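Local structure of ADP-ribosylglycohydrolase (Thermus thermophilus, 2YZV) at residues D78-Y83 against A155-G160; D146-A151 against V170-L175; H199-R204 against P218-G223. The protein belongs to the ADP-ribosylglycohydrolase family, whose members share a compact all-helical fold, and carries bound magnesium ions in this model. All blocks are in the same frame, centred on the assembly; numbering follows the deposited sequence.

Contact 1. Residues D78-Y83 against A155-G160; sequences DQMDRY and ARTTHG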
ATOM      1  N   ASP A  78     -19.268   3.746  -4.407  1.00 16.67           N
ATOM      2  CA  ASP A  78     -18.626   4.904  -5.021  1.00 16.41           C
ATOM      3  C   ASP A  78     -17.170   4.597  -5.355  1.00 15.99           C
ATOM      4  O   ASP A  78     -16.639   5.072  -6.358  1.00 15.53           O
ATOM      5  CB  ASP A  78     -18.704   6.116  -4.092  1.00 16.65           C
ATOM      6  CG  ASP A  78     -18.048   7.348  -4.690  1.00 18.28           C
ATOM      7  OD1 ASP A  78     -16.905   7.666  -4.301  1.00 17.88           O
ATOM      8  OD2 ASP A  78     -18.669   7.992  -5.560  1.00 19.82           O
ATOM      9  N   GLN A  79     -16.523   3.802  -4.512  1.00 15.47           N
ATOM     10  CA  GLN A  79     -15.136   3.434  -4.764  1.00 14.30           C
ATOM     11  C   GLN A  79     -15.053   2.727  -6.109  1.00 15.95           C
ATOM     12  O   GLN A  79     -14.212   3.057  -6.947  1.00 16.56           O
ATOM     13  CB  GLN A  79     -14.623   2.508  -3.663  1.00 14.17           C
ATOM     14  CG  GLN A  79     -14.364   3.214  -2.347  1.00 13.81           C
ATOM     15  CD  GLN A  79     -14.213   2.249  -1.190  1.00 15.75           C
ATOM     16  OE1 GLN A  79     -13.823   1.093  -1.374  1.00 17.04           O
ATOM     17  NE2 GLN A  79     -14.509   2.723   0.016  1.00 15.98           N
ATOM     18  N   MET A  80     -15.947   1.765  -6.315  1.00 15.33           N
ATOM     19  CA  MET A  80     -15.979   1.000  -7.551  1.00 15.32           C
ATOM     20  C   MET A  80     -16.401   1.837  -8.753  1.00 16.37           C
ATOM     21  O   MET A  80     -15.921   1.607  -9.860  1.00 16.72           O
ATOM     22  CB  MET A  80     -16.891  -0.220  -7.384  1.00 14.72           C
ATOM     23  CG  MET A  80     -16.313  -1.282  -6.450  1.00 15.18           C
ATOM     24  SD  MET A  80     -14.812  -2.070  -7.107  1.00 13.05           S
ATOM     25  CE  MET A  80     -15.548  -3.450  -8.017  1.00 11.58           C
ATOM     26  N   ASP A  81     -17.291   2.807  -8.549  1.00 16.38           N
ATOM     27  CA  ASP A  81     -17.701   3.664  -9.655  1.00 18.80           C
ATOM     28  C   ASP A  81     -16.449   4.380 -10.156  1.00 19.51           C
ATOM     29  O   ASP A  81     -16.237   4.521 -11.361  1.00 19.26           O
ATOM     30  CB  ASP A  81     -18.730   4.712  -9.212  1.00 19.49           C
ATOM     31  CG  ASP A  81     -20.096   4.116  -8.923  1.00 21.65           C
ATOM     32  OD1 ASP A  81     -20.488   3.157  -9.620  1.00 22.07           O
ATOM     33  OD2 ASP A  81     -20.784   4.621  -8.011  1.00 23.29           O
ATOM     34  N   ARG A  82     -15.615   4.820  -9.220  1.00 19.00           N
ATOM     35  CA  ARG A  82     -14.389   5.521  -9.572  1.00 20.69           C
ATOM     36  C   ARG A  82     -13.351   4.601 -10.211  1.00 21.31           C
ATOM     37  O   ARG A  82     -12.734   4.974 -11.208  1.00 21.84           O
ATOM     38  CB  ARG A  82     -13.798   6.205  -8.338  1.00 20.52           C
ATOM     39  CG  ARG A  82     -14.682   7.299  -7.756  1.00 21.02           C
ATOM     40  CD  ARG A  82     -14.066   7.874  -6.490  1.00 24.12           C
ATOM     41  NE  ARG A  82     -14.959   8.803  -5.803  1.00 26.33           N
ATOM     42  CZ  ARG A  82     -15.234  10.034  -6.221  1.00 29.09           C
ATOM     43  NH1 ARG A  82     -14.683  10.506  -7.331  1.00 31.58           N
ATOM     44  NH2 ARG A  82     -16.066  10.795  -5.525  1.00 29.73           N
ATOM     45  N   TYR A  83     -13.149   3.409  -9.651  1.00 21.85           N
ATOM     46  CA  TYR A  83     -12.177   2.482 -10.227  1.00 22.37           C
ATOM     47  C   TYR A  83     -12.589   2.137 -11.652  1.00 24.50           C
ATOM     48  O   TYR A  83     -11.758   2.096 -12.559  1.00 24.88           O
ATOM     49  CB  TYR A  83     -12.085   1.171  -9.434  1.00 19.91           C
ATOM     50  CG  TYR A  83     -11.617   1.276  -8.000  1.00 18.68           C
ATOM     51  CD1 TYR A  83     -10.711   2.257  -7.596  1.00 18.32           C
ATOM     52  CD2 TYR A  83     -12.057   0.357  -7.047  1.00 17.15           C
ATOM     53  CE1 TYR A  83     -10.258   2.319  -6.277  1.00 17.99           C
ATOM     54  CE2 TYR A  83     -11.609   0.407  -5.734  1.00 17.95           C
ATOM     55  CZ  TYR A  83     -10.713   1.388  -5.352  1.00 16.46           C
ATOM     56  OH  TYR A  83     -10.277   1.428  -4.047  1.00 17.81           O
ATOM     57  N   ALA A 155     -10.986  -4.211   0.775  1.00 11.52           N
ATOM     58  CA  ALA A 155     -10.268  -5.209  -0.003  1.00 11.19           C
ATOM     59  C   ALA A 155     -11.252  -6.019  -0.837  1.00 11.91           C
ATOM     60  O   ALA A 155     -10.987  -6.323  -2.001  1.00 10.49           O
ATOM     61  CB  ALA A 155      -9.484  -6.142   0.925  1.00  9.92           C
ATOM     62  N   ARG A 156     -12.391  -6.345  -0.231  1.00 11.64           N
ATOM     63  CA  ARG A 156     -13.422  -7.158  -0.870  1.00 12.06           C
ATOM     64  C   ARG A 156     -14.002  -6.601  -2.163  1.00 12.84           C
ATOM     65  O   ARG A 156     -14.626  -7.339  -2.930  1.00 12.15           O
ATOM     66  CB  ARG A 156     -14.550  -7.443   0.125  1.00 11.44           C
ATOM     67  CG  ARG A 156     -14.176  -8.463   1.195  1.00 13.11           C
ATOM     68  CD  ARG A 156     -15.314  -8.652   2.178  1.00 12.85           C
ATOM     69  NE  ARG A 156     -16.542  -9.035   1.488  1.00 14.06           N
ATOM     70  CZ  ARG A 156     -17.720  -8.458   1.692  1.00 13.14           C
ATOM     71  NH1 ARG A 156     -17.835  -7.470   2.570  1.00 14.92           N
ATOM     72  NH2 ARG A 156     -18.784  -8.862   1.008  1.00 15.18           N
ATOM     73  N   THR A 157     -13.809  -5.310  -2.409  1.00 11.70           N
ATOM     74  CA  THR A 157     -14.317  -4.718  -3.637  1.00 12.11           C
ATOM     75  C   THR A 157     -13.672  -5.368  -4.859  1.00 12.92           C
ATOM     76  O   THR A 157     -14.324  -5.535  -5.890  1.00 13.19           O
ATOM     77  CB  THR A 157     -14.043  -3.200  -3.699  1.00 11.14           C
ATOM     78  OG1 THR A 157     -12.643  -2.952  -3.503  1.00 11.61           O
ATOM     79  CG2 THR A 157     -14.854  -2.470  -2.636  1.00 10.99           C
ATOM     80  N   THR A 158     -12.405  -5.758  -4.738  1.00 10.81           N
ATOM     81  CA  THR A 158     -11.691  -6.357  -5.863  1.00 11.29           C
ATOM     82  C   THR A 158     -11.055  -7.723  -5.608  1.00 11.02           C
ATOM     83  O   THR A 158     -10.736  -8.446  -6.556  1.00 12.76           O
ATOM     84  CB  THR A 158     -10.581  -5.416  -6.358  1.00 11.37           C
ATOM     85  OG1 THR A 158      -9.658  -5.177  -5.290  1.00 11.73           O
ATOM     86  CG2 THR A 158     -11.173  -4.085  -6.822  1.00 12.17           C
ATOM     87  N   HIS A 159     -10.860  -8.073  -4.339  1.00 11.84           N
ATOM     88  CA  HIS A 159     -10.240  -9.348  -3.980  1.00 12.60           C
ATOM     89  C   HIS A 159     -11.037 -10.064  -2.903  1.00 13.11           C
ATOM     90  O   HIS A 159     -11.430  -9.454  -1.906  1.00 15.03           O
ATOM     91  CB  HIS A 159      -8.811  -9.119  -3.475  1.00 12.46           C
ATOM     92  CG  HIS A 159      -7.877  -8.591  -4.517  1.00 13.23           C
ATOM     93  ND1 HIS A 159      -8.056  -7.368  -5.127  1.00 13.37           N
ATOM     94  CD2 HIS A 159      -6.764  -9.127  -5.071  1.00 14.95           C
ATOM     95  CE1 HIS A 159      -7.096  -7.174  -6.012  1.00 14.59           C
ATOM     96  NE2 HIS A 159      -6.297  -8.226  -5.998  1.00 16.54           N
ATOM     97  N   GLY A 160     -11.251 -11.365  -3.085  1.00 11.89           N
ATOM     98  CA  GLY A 160     -12.026 -12.115  -2.112  1.00 13.57           C
ATOM     99  C   GLY A 160     -11.348 -13.280  -1.412  1.00 13.57           C
ATOM    100  O   GLY A 160     -11.973 -13.931  -0.576  1.00 14.32           O
TER

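Contact 2. Residues D146-A151 against V170-L175; sequences DLLSLA and VLAWLL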
ATOM      1  N   ASP A 146     -14.039   0.131  14.095  1.00 16.86           N
ATOM      2  CA  ASP A 146     -14.162  -0.957  13.132  1.00 16.73           C
ATOM      3  C   ASP A 146     -13.201  -0.808  11.962  1.00 15.66           C
ATOM      4  O   ASP A 146     -13.487  -1.285  10.867  1.00 14.60           O
ATOM      5  CB  ASP A 146     -15.589  -1.032  12.579  1.00 19.13           C
ATOM      6  CG  ASP A 146     -16.634  -1.128  13.669  1.00 21.18           C
ATOM      7  OD1 ASP A 146     -16.398  -1.856  14.655  1.00 23.46           O
ATOM      8  OD2 ASP A 146     -17.696  -0.486  13.528  1.00 24.68           O
ATOM      9  N   LEU A 147     -12.067  -0.154  12.193  1.00 15.60           N
ATOM     10  CA  LEU A 147     -11.090   0.050  11.129  1.00 13.65           C
ATOM     11  C   LEU A 147     -10.717  -1.223  10.380  1.00 12.83           C
ATOM     12  O   LEU A 147     -10.684  -1.228   9.150  1.00 12.53           O
ATOM     13  CB  LEU A 147      -9.814   0.693  11.681  1.00 11.99           C
ATOM     14  CG  LEU A 147      -8.662   0.781  10.673  1.00 12.86           C
ATOM     15  CD1 LEU A 147      -9.060   1.669   9.500  1.00 11.57           C
ATOM     16  CD2 LEU A 147      -7.417   1.326  11.368  1.00 13.89           C
ATOM     17  N   LEU A 148     -10.429  -2.299  11.106  1.00 12.36           N
ATOM     18  CA  LEU A 148     -10.040  -3.544  10.448  1.00 13.18           C
ATOM     19  C   LEU A 148     -11.157  -4.098   9.572  1.00 12.94           C
ATOM     20  O   LEU A 148     -10.897  -4.675   8.512  1.00 12.42           O
ATOM     21  CB  LEU A 148      -9.597  -4.589  11.480  1.00 13.24           C
ATOM     22  CG  LEU A 148      -8.510  -4.153  12.472  1.00 20.78           C
ATOM     23  CD1 LEU A 148      -8.004  -5.372  13.233  1.00 21.34           C
ATOM     24  CD2 LEU A 148      -7.362  -3.476  11.747  1.00 18.58           C
ATOM     25  N   SER A 149     -12.400  -3.907  10.006  1.00 13.59           N
ATOM     26  CA  SER A 149     -13.554  -4.372   9.250  1.00 13.73           C
ATOM     27  C   SER A 149     -13.718  -3.536   7.984  1.00 13.06           C
ATOM     28  O   SER A 149     -14.071  -4.058   6.928  1.00 12.69           O
ATOM     29  CB  SER A 149     -14.819  -4.278  10.107  1.00 14.47           C
ATOM     30  OG  SER A 149     -15.965  -4.637   9.353  1.00 18.43           O
ATOM     31  N   LEU A 150     -13.467  -2.235   8.091  1.00 12.56           N
ATOM     32  CA  LEU A 150     -13.568  -1.358   6.932  1.00 12.34           C
ATOM     33  C   LEU A 150     -12.475  -1.747   5.944  1.00 11.44           C
ATOM     34  O   LEU A 150     -12.682  -1.715   4.730  1.00 11.87           O
ATOM     35  CB  LEU A 150     -13.398   0.105   7.349  1.00 13.13           C
ATOM     36  CG  LEU A 150     -14.455   0.637   8.325  1.00 13.34           C
ATOM     37  CD1 LEU A 150     -14.112   2.066   8.726  1.00 14.90           C
ATOM     38  CD2 LEU A 150     -15.834   0.578   7.674  1.00 16.31           C
ATOM     39  N   ALA A 151     -11.312  -2.122   6.469  1.00 10.38           N
ATOM     40  CA  ALA A 151     -10.198  -2.526   5.610  1.00 10.77           C
ATOM     41  C   ALA A 151     -10.562  -3.795   4.846  1.00 11.24           C
ATOM     42  O   ALA A 151     -10.247  -3.926   3.662  1.00 10.88           O
ATOM     43  CB  ALA A 151      -8.937  -2.754   6.443  1.00 11.04           C
ATOM     44  N   VAL A 170      -4.073  -6.909   8.513  1.00  8.34           N
ATOM     45  CA  VAL A 170      -2.780  -6.812   9.180  1.00  8.39           C
ATOM     46  C   VAL A 170      -2.098  -5.497   8.795  1.00  8.54           C
ATOM     47  O   VAL A 170      -1.546  -4.810   9.652  1.00  9.73           O
ATOM     48  CB  VAL A 170      -1.861  -8.019   8.829  1.00  9.31           C
ATOM     49  CG1 VAL A 170      -0.466  -7.801   9.403  1.00 11.17           C
ATOM     50  CG2 VAL A 170      -2.454  -9.307   9.406  1.00 10.56           C
ATOM     51  N   LEU A 171      -2.148  -5.125   7.516  1.00  7.28           N
ATOM     52  CA  LEU A 171      -1.524  -3.870   7.104  1.00  7.80           C
ATOM     53  C   LEU A 171      -2.269  -2.677   7.708  1.00  8.63           C
ATOM     54  O   LEU A 171      -1.655  -1.676   8.063  1.00  8.67           O
ATOM     55  CB  LEU A 171      -1.476  -3.751   5.573  1.00  8.79           C
ATOM     56  CG  LEU A 171      -0.741  -2.515   5.032  1.00  8.40           C
ATOM     57  CD1 LEU A 171       0.709  -2.522   5.498  1.00  7.94           C
ATOM     58  CD2 LEU A 171      -0.795  -2.514   3.510  1.00 10.44           C
ATOM     59  N   ALA A 172      -3.587  -2.782   7.834  1.00  7.99           N
ATOM     60  CA  ALA A 172      -4.359  -1.692   8.419  1.00  8.41           C
ATOM     61  C   ALA A 172      -3.883  -1.481   9.854  1.00  9.30           C
ATOM     62  O   ALA A 172      -3.686  -0.347  10.292  1.00  9.23           O
ATOM     63  CB  ALA A 172      -5.850  -2.024   8.390  1.00  9.69           C
ATOM     64  N   TRP A 173      -3.686  -2.579  10.578  1.00  8.70           N
ATOM     65  CA  TRP A 173      -3.221  -2.502  11.961  1.00  8.45           C
ATOM     66  C   TRP A 173      -1.827  -1.875  11.999  1.00  8.46           C
ATOM     67  O   TRP A 173      -1.562  -0.976  12.796  1.00  9.92           O
ATOM     68  CB  TRP A 173      -3.168  -3.900  12.584  1.00  9.44           C
ATOM     69  CG  TRP A 173      -2.695  -3.888  14.009  1.00 10.64           C
ATOM     70  CD1 TRP A 173      -3.451  -3.626  15.118  1.00 10.96           C
ATOM     71  CD2 TRP A 173      -1.355  -4.091  14.475  1.00  9.70           C
ATOM     72  NE1 TRP A 173      -2.664  -3.655  16.246  1.00 12.67           N
ATOM     73  CE2 TRP A 173      -1.374  -3.938  15.881  1.00 11.05           C
ATOM     74  CE3 TRP A 173      -0.138  -4.389  13.844  1.00 10.67           C
ATOM     75  CZ2 TRP A 173      -0.225  -4.070  16.666  1.00 11.77           C
ATOM     76  CZ3 TRP A 173       1.008  -4.522  14.627  1.00 11.18           C
ATOM     77  CH2 TRP A 173       0.952  -4.361  16.026  1.00 10.13           C
ATOM     78  N   LEU A 174      -0.943  -2.354  11.128  1.00  8.64           N
ATOM     79  CA  LEU A 174       0.419  -1.839  11.060  1.00  8.17           C
ATOM     80  C   LEU A 174       0.451  -0.336  10.813  1.00  7.16           C
ATOM     81  O   LEU A 174       1.187   0.397  11.478  1.00  8.95           O
ATOM     82  CB  LEU A 174       1.202  -2.543   9.947  1.00  8.44           C
ATOM     83  CG  LEU A 174       1.654  -3.972  10.242  1.00  8.93           C
ATOM     84  CD1 LEU A 174       2.089  -4.648   8.947  1.00  9.27           C
ATOM     85  CD2 LEU A 174       2.797  -3.955  11.252  1.00  9.87           C
ATOM     86  N   LEU A 175      -0.343   0.124   9.853  1.00  8.47           N
ATOM     87  CA  LEU A 175      -0.361   1.543   9.546  1.00  8.47           C
ATOM     88  C   LEU A 175      -0.916   2.365  10.702  1.00 10.00           C
ATOM     89  O   LEU A 175      -0.362   3.405  11.033  1.00 10.49           O
ATOM     90  CB  LEU A 175      -1.155   1.809   8.263  1.00 10.36           C
ATOM     91  CG  LEU A 175      -0.540   1.216   6.988  1.00 10.36           C
ATOM     92  CD1 LEU A 175      -1.343   1.685   5.786  1.00 12.69           C
ATOM     93  CD2 LEU A 175       0.920   1.653   6.849  1.00 11.84           C
TER

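Contact 3. Residues H199-R204 against P218-G223; sequences HPALRR and PGYAPG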
ATOM      1  N   HIS A 199      -5.043 -17.560   7.673  1.00 14.99           N
ATOM      2  CA  HIS A 199      -4.680 -18.490   6.614  1.00 15.03           C
ATOM      3  C   HIS A 199      -3.241 -18.923   6.917  1.00 14.28           C
ATOM      4  O   HIS A 199      -2.407 -18.105   7.299  1.00 13.30           O
ATOM      5  CB  HIS A 199      -4.774 -17.775   5.266  1.00 13.82           C
ATOM      6  CG  HIS A 199      -4.429 -18.633   4.093  1.00 15.97           C
ATOM      7  ND1 HIS A 199      -3.132 -18.979   3.779  1.00 13.35           N
ATOM      8  CD2 HIS A 199      -5.211 -19.200   3.144  1.00 17.29           C
ATOM      9  CE1 HIS A 199      -3.130 -19.722   2.686  1.00 15.85           C
ATOM     10  NE2 HIS A 199      -4.378 -19.870   2.281  1.00 16.12           N
ATOM     11  N   PRO A 200      -2.934 -20.221   6.767  1.00 13.81           N
ATOM     12  CA  PRO A 200      -1.589 -20.739   7.038  1.00 13.73           C
ATOM     13  C   PRO A 200      -0.428 -19.927   6.471  1.00 13.07           C
ATOM     14  O   PRO A 200       0.600 -19.766   7.130  1.00 13.13           O
ATOM     15  CB  PRO A 200      -1.642 -22.151   6.455  1.00 13.92           C
ATOM     16  CG  PRO A 200      -3.051 -22.546   6.690  1.00 17.90           C
ATOM     17  CD  PRO A 200      -3.829 -21.300   6.312  1.00 15.13           C
ATOM     18  N   ALA A 201      -0.584 -19.424   5.249  1.00 13.94           N
ATOM     19  CA  ALA A 201       0.477 -18.645   4.617  1.00 15.49           C
ATOM     20  C   ALA A 201       0.713 -17.339   5.364  1.00 15.29           C
ATOM     21  O   ALA A 201       1.858 -16.926   5.572  1.00 15.60           O
ATOM     22  CB  ALA A 201       0.123 -18.356   3.162  1.00 17.59           C
ATOM     23  N   LEU A 202      -0.371 -16.691   5.772  1.00 15.37           N
ATOM     24  CA  LEU A 202      -0.257 -15.432   6.492  1.00 15.34           C
ATOM     25  C   LEU A 202       0.237 -15.704   7.907  1.00 15.21           C
ATOM     26  O   LEU A 202       0.982 -14.912   8.478  1.00 14.70           O
ATOM     27  CB  LEU A 202      -1.608 -14.715   6.522  1.00 15.32           C
ATOM     28  CG  LEU A 202      -1.591 -13.290   7.075  1.00 14.93           C
ATOM     29  CD1 LEU A 202      -0.591 -12.445   6.305  1.00 16.84           C
ATOM     30  CD2 LEU A 202      -2.980 -12.696   6.980  1.00 16.03           C
ATOM     31  N   ARG A 203      -0.174 -16.839   8.466  1.00 15.89           N
ATOM     32  CA  ARG A 203       0.250 -17.225   9.803  1.00 15.92           C
ATOM     33  C   ARG A 203       1.775 -17.353   9.803  1.00 15.27           C
ATOM     34  O   ARG A 203       2.449 -16.921  10.742  1.00 14.95           O
ATOM     35  CB  ARG A 203      -0.393 -18.561  10.186  1.00 18.58           C
ATOM     36  CG  ARG A 203      -0.125 -19.012  11.608  1.00 25.36           C
ATOM     37  CD  ARG A 203      -0.606 -20.444  11.815  1.00 30.53           C
ATOM     38  NE  ARG A 203      -2.037 -20.600  11.551  1.00 34.66           N
ATOM     39  CZ  ARG A 203      -2.999 -20.288  12.415  1.00 37.11           C
ATOM     40  NH1 ARG A 203      -2.691 -19.802  13.611  1.00 39.22           N
ATOM     41  NH2 ARG A 203      -4.272 -20.458  12.083  1.00 36.79           N
ATOM     42  N   ARG A 204       2.326 -17.945   8.748  1.00 14.65           N
ATOM     43  CA  ARG A 204       3.773 -18.093   8.671  1.00 14.43           C
ATOM     44  C   ARG A 204       4.471 -16.740   8.611  1.00 15.18           C
ATOM     45  O   ARG A 204       5.580 -16.589   9.123  1.00 14.81           O
ATOM     46  CB  ARG A 204       4.182 -18.950   7.465  1.00 16.72           C
ATOM     47  CG  ARG A 204       4.485 -20.401   7.844  1.00 18.81           C
ATOM     48  CD  ARG A 204       5.003 -21.214   6.666  1.00 19.33           C
ATOM     49  NE  ARG A 204       3.955 -21.557   5.709  1.00 19.34           N
ATOM     50  CZ  ARG A 204       2.995 -22.451   5.927  1.00 18.33           C
ATOM     51  NH1 ARG A 204       2.936 -23.108   7.078  1.00 19.36           N
ATOM     52  NH2 ARG A 204       2.093 -22.688   4.985  1.00 20.27           N
ATOM     53  N   PRO A 218       7.006 -10.831  -4.522  1.00 14.74           N
ATOM     54  CA  PRO A 218       5.764 -11.567  -4.788  1.00 15.40           C
ATOM     55  C   PRO A 218       4.530 -10.729  -5.097  1.00 15.14           C
ATOM     56  O   PRO A 218       4.403  -9.594  -4.637  1.00 15.41           O
ATOM     57  CB  PRO A 218       5.550 -12.386  -3.507  1.00 15.67           C
ATOM     58  CG  PRO A 218       6.852 -12.258  -2.734  1.00 17.85           C
ATOM     59  CD  PRO A 218       7.334 -10.889  -3.090  1.00 14.58           C
ATOM     60  N   GLY A 219       3.622 -11.323  -5.866  1.00 14.17           N
ATOM     61  CA  GLY A 219       2.370 -10.672  -6.210  1.00 14.33           C
ATOM     62  C   GLY A 219       1.286 -11.184  -5.271  1.00 13.04           C
ATOM     63  O   GLY A 219       0.237 -10.568  -5.117  1.00 15.60           O
ATOM     64  N   TYR A 220       1.561 -12.320  -4.636  1.00 11.47           N
ATOM     65  CA  TYR A 220       0.647 -12.961  -3.688  1.00 11.70           C
ATOM     66  C   TYR A 220       0.609 -12.085  -2.432  1.00 10.81           C
ATOM     67  O   TYR A 220       1.651 -11.780  -1.868  1.00 11.84           O
ATOM     68  CB  TYR A 220       1.189 -14.363  -3.381  1.00 11.44           C
ATOM     69  CG  TYR A 220       0.384 -15.214  -2.429  1.00 11.77           C
ATOM     70  CD1 TYR A 220      -0.975 -15.449  -2.639  1.00 12.21           C
ATOM     71  CD2 TYR A 220       1.003 -15.845  -1.351  1.00 12.55           C
ATOM     72  CE1 TYR A 220      -1.698 -16.297  -1.803  1.00 12.48           C
ATOM     73  CE2 TYR A 220       0.293 -16.696  -0.509  1.00 12.62           C
ATOM     74  CZ  TYR A 220      -1.056 -16.917  -0.741  1.00 13.37           C
ATOM     75  OH  TYR A 220      -1.756 -17.758   0.089  1.00 14.86           O
ATOM     76  N   ALA A 221      -0.588 -11.690  -1.995  1.00 10.75           N
ATOM     77  CA  ALA A 221      -0.731 -10.804  -0.833  1.00 10.37           C
ATOM     78  C   ALA A 221       0.138 -11.115   0.386  1.00 10.33           C
ATOM     79  O   ALA A 221       0.848 -10.239   0.876  1.00  8.46           O
ATOM     80  CB  ALA A 221      -2.204 -10.710  -0.415  1.00 12.22           C
ATOM     81  N   PRO A 222       0.086 -12.351   0.906  1.00  9.51           N
ATOM     82  CA  PRO A 222       0.924 -12.645   2.075  1.00  9.75           C
ATOM     83  C   PRO A 222       2.408 -12.433   1.779  1.00 10.73           C
ATOM     84  O   PRO A 222       3.154 -11.931   2.624  1.00 10.23           O
ATOM     85  CB  PRO A 222       0.602 -14.108   2.372  1.00 10.97           C
ATOM     86  CG  PRO A 222      -0.822 -14.237   1.910  1.00 10.93           C
ATOM     87  CD  PRO A 222      -0.810 -13.481   0.602  1.00 10.66           C
ATOM     88  N   GLY A 223       2.830 -12.820   0.577  1.00 10.21           N
ATOM     89  CA  GLY A 223       4.225 -12.668   0.196  1.00 10.62           C
ATOM     90  C   GLY A 223       4.630 -11.217   0.019  1.00  9.54           C
ATOM     91  O   GLY A 223       5.764 -10.835   0.329  1.00 10.79           O
TER

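Contact 1. Residues D78-Y83 against A155-G160
Bends at chi2 (-66°) and chi3 (-90°) fold the Met80 chain so that its sulfur and terminal methyl lie against Thr157, and chi1 of 54° on Thr157 places OG1 between its own backbone N and carbonyl carbon. The two side chains slide past each other in opposite directions: Met80 SD lies 3.7 Å from Thr157 CB, and Met80 CE reaches to 3.2 Å from Thr157 O, a close van der Waals approach. A looser touch, 4.2 Å from Met80 SD to Thr158 CG2, extends the sulfur's packing to the next residue. Two further residues of the helix touch Thr157. Its CG2 meets Gln79 OE1 at 3.9 Å, while its OG1 sits near the plane of the Tyr83 ring, at the edge, 4.2 Å from CE2. That hydroxyl is hydrogen-bonded to Ala154 O, just ahead of the segment. No hydrogen bond crosses between 78-83 and 155-160. Thr158 OG1 pairs with His159 ND1 at 2.7 Å, either able to donate, and also bonds Arg133 NH2. The arrangement is a helix flank packed on the C-terminal region of helix 147-156 and loop residues Thr157 and Thr158, a buried junction of this all-helical ADP-ribosylglycohydrolase fold.

Contact 2. Residues D146-A151 against V170-L175
Apolar helix-helix packing joins 146-151 to 170-175 in the buried part of the all-helical fold, where helix 147-156 lies against helix 162-179, the next helix in the chain. The short axes approach to 9.1 Å, and their N-to-C directions differ by 134°, so the pair runs roughly antiparallel but well splayed. Ala172 is the centre of the contact: its CB meets Ala151 CB at 3.7 Å and Leu148 CD2 at 4.0 Å. The CA atoms of Leu148 and Ala172 are 6.3 Å apart, which the lack of side-chain bulk at Ala172 permits. With CG of Leu148 anti to the carbonyl carbon (chi1 -53°), CD2 is the branch that reaches across, touching the backbone N of Trp173 at 4.0 Å and Trp173 CB at 4.3 Å. The indole ring turns off from the pair and meets Phe193 edge-to-face. Leu147 CD2, also buried, comes to 4.2 Å from Ala172 O. Beyond the two segments, Ala151 also packs on Leu137 of helix 135-141, and Leu171 on Val258 of helix 252-267. With no hydrogen bond or salt bridge crossing between the segments, methyl and methylene packing carries the contact, and the fit of these small groups probably sets how the helices meet.

Contact 3. Residues H199-R204 against P218-G223
The N-terminal turns of two helices meet here: 200-204 opens helix 200-209 after His199 at its N-cap, and 221-223 opens helix 221-234 after Tyr220 at its N-cap. The backbones approach most closely at Leu202 and Pro222, whose CA atoms lie 5.4 Å apart. Ala201, a small residue, sits between the two first turns. Its CB faces the edge of the Tyr220 ring, close to the ring plane, at 3.7 Å from Tyr220 OH and 4.0 Å from Tyr220 CE2, and it also packs on Pro222 CB at 4.3 Å. Leu202 CD1 extends the apolar patch to the same Pro222 CB at 4.4 Å. Within its own segment the Tyr220 ring is backed by Pro222, whose CD sits over the centre of one face, 3.4 Å above the plane. The His199 side chain, with CG anti to its backbone N (chi1 180°), folds back to cap its helix: Ala201 N donates to His199 ND1 over 3.0 Å, 19° out of the imidazole plane. From there His199 CE1 approaches Tyr220 OH obliquely, at 3.5 Å. The phenol's hydrogen bond goes to Glu163 of helix 162-179, a helix that His199, Leu202 and Pro222 also touch. No polar bond spans the two segments; van der Waals packing joins them directly, while the capping and tyrosine-glutamate bonds are consistent with holding the two rings in place.

Overall arrangement
Contacts 1 and 2 are buried, whereas contact 3 is only partly so. Contacts 1 and 2 share helix 147-156: contact 2 uses its beginning, contact 1 its C-terminal region with Thr157 and Thr158, and their centres lie 16 Å apart. Contacts 2 and 3 touch through Val170 CG2 and Leu202 CD2 at 4.2 Å, so helix 162-179 links them. Contact 1 stays apart from contact 3, about 7 Å between nearest atoms. Chemistry varies with place: buried contact 2 has only apolar side-chain packing, from alanine and leucine methyls; contact 1 adds a thioether and threonines; partly buried contact 3 brings two rings whose polar atoms bond outside the pairing. Direct hydrogen bonds cross none of the three.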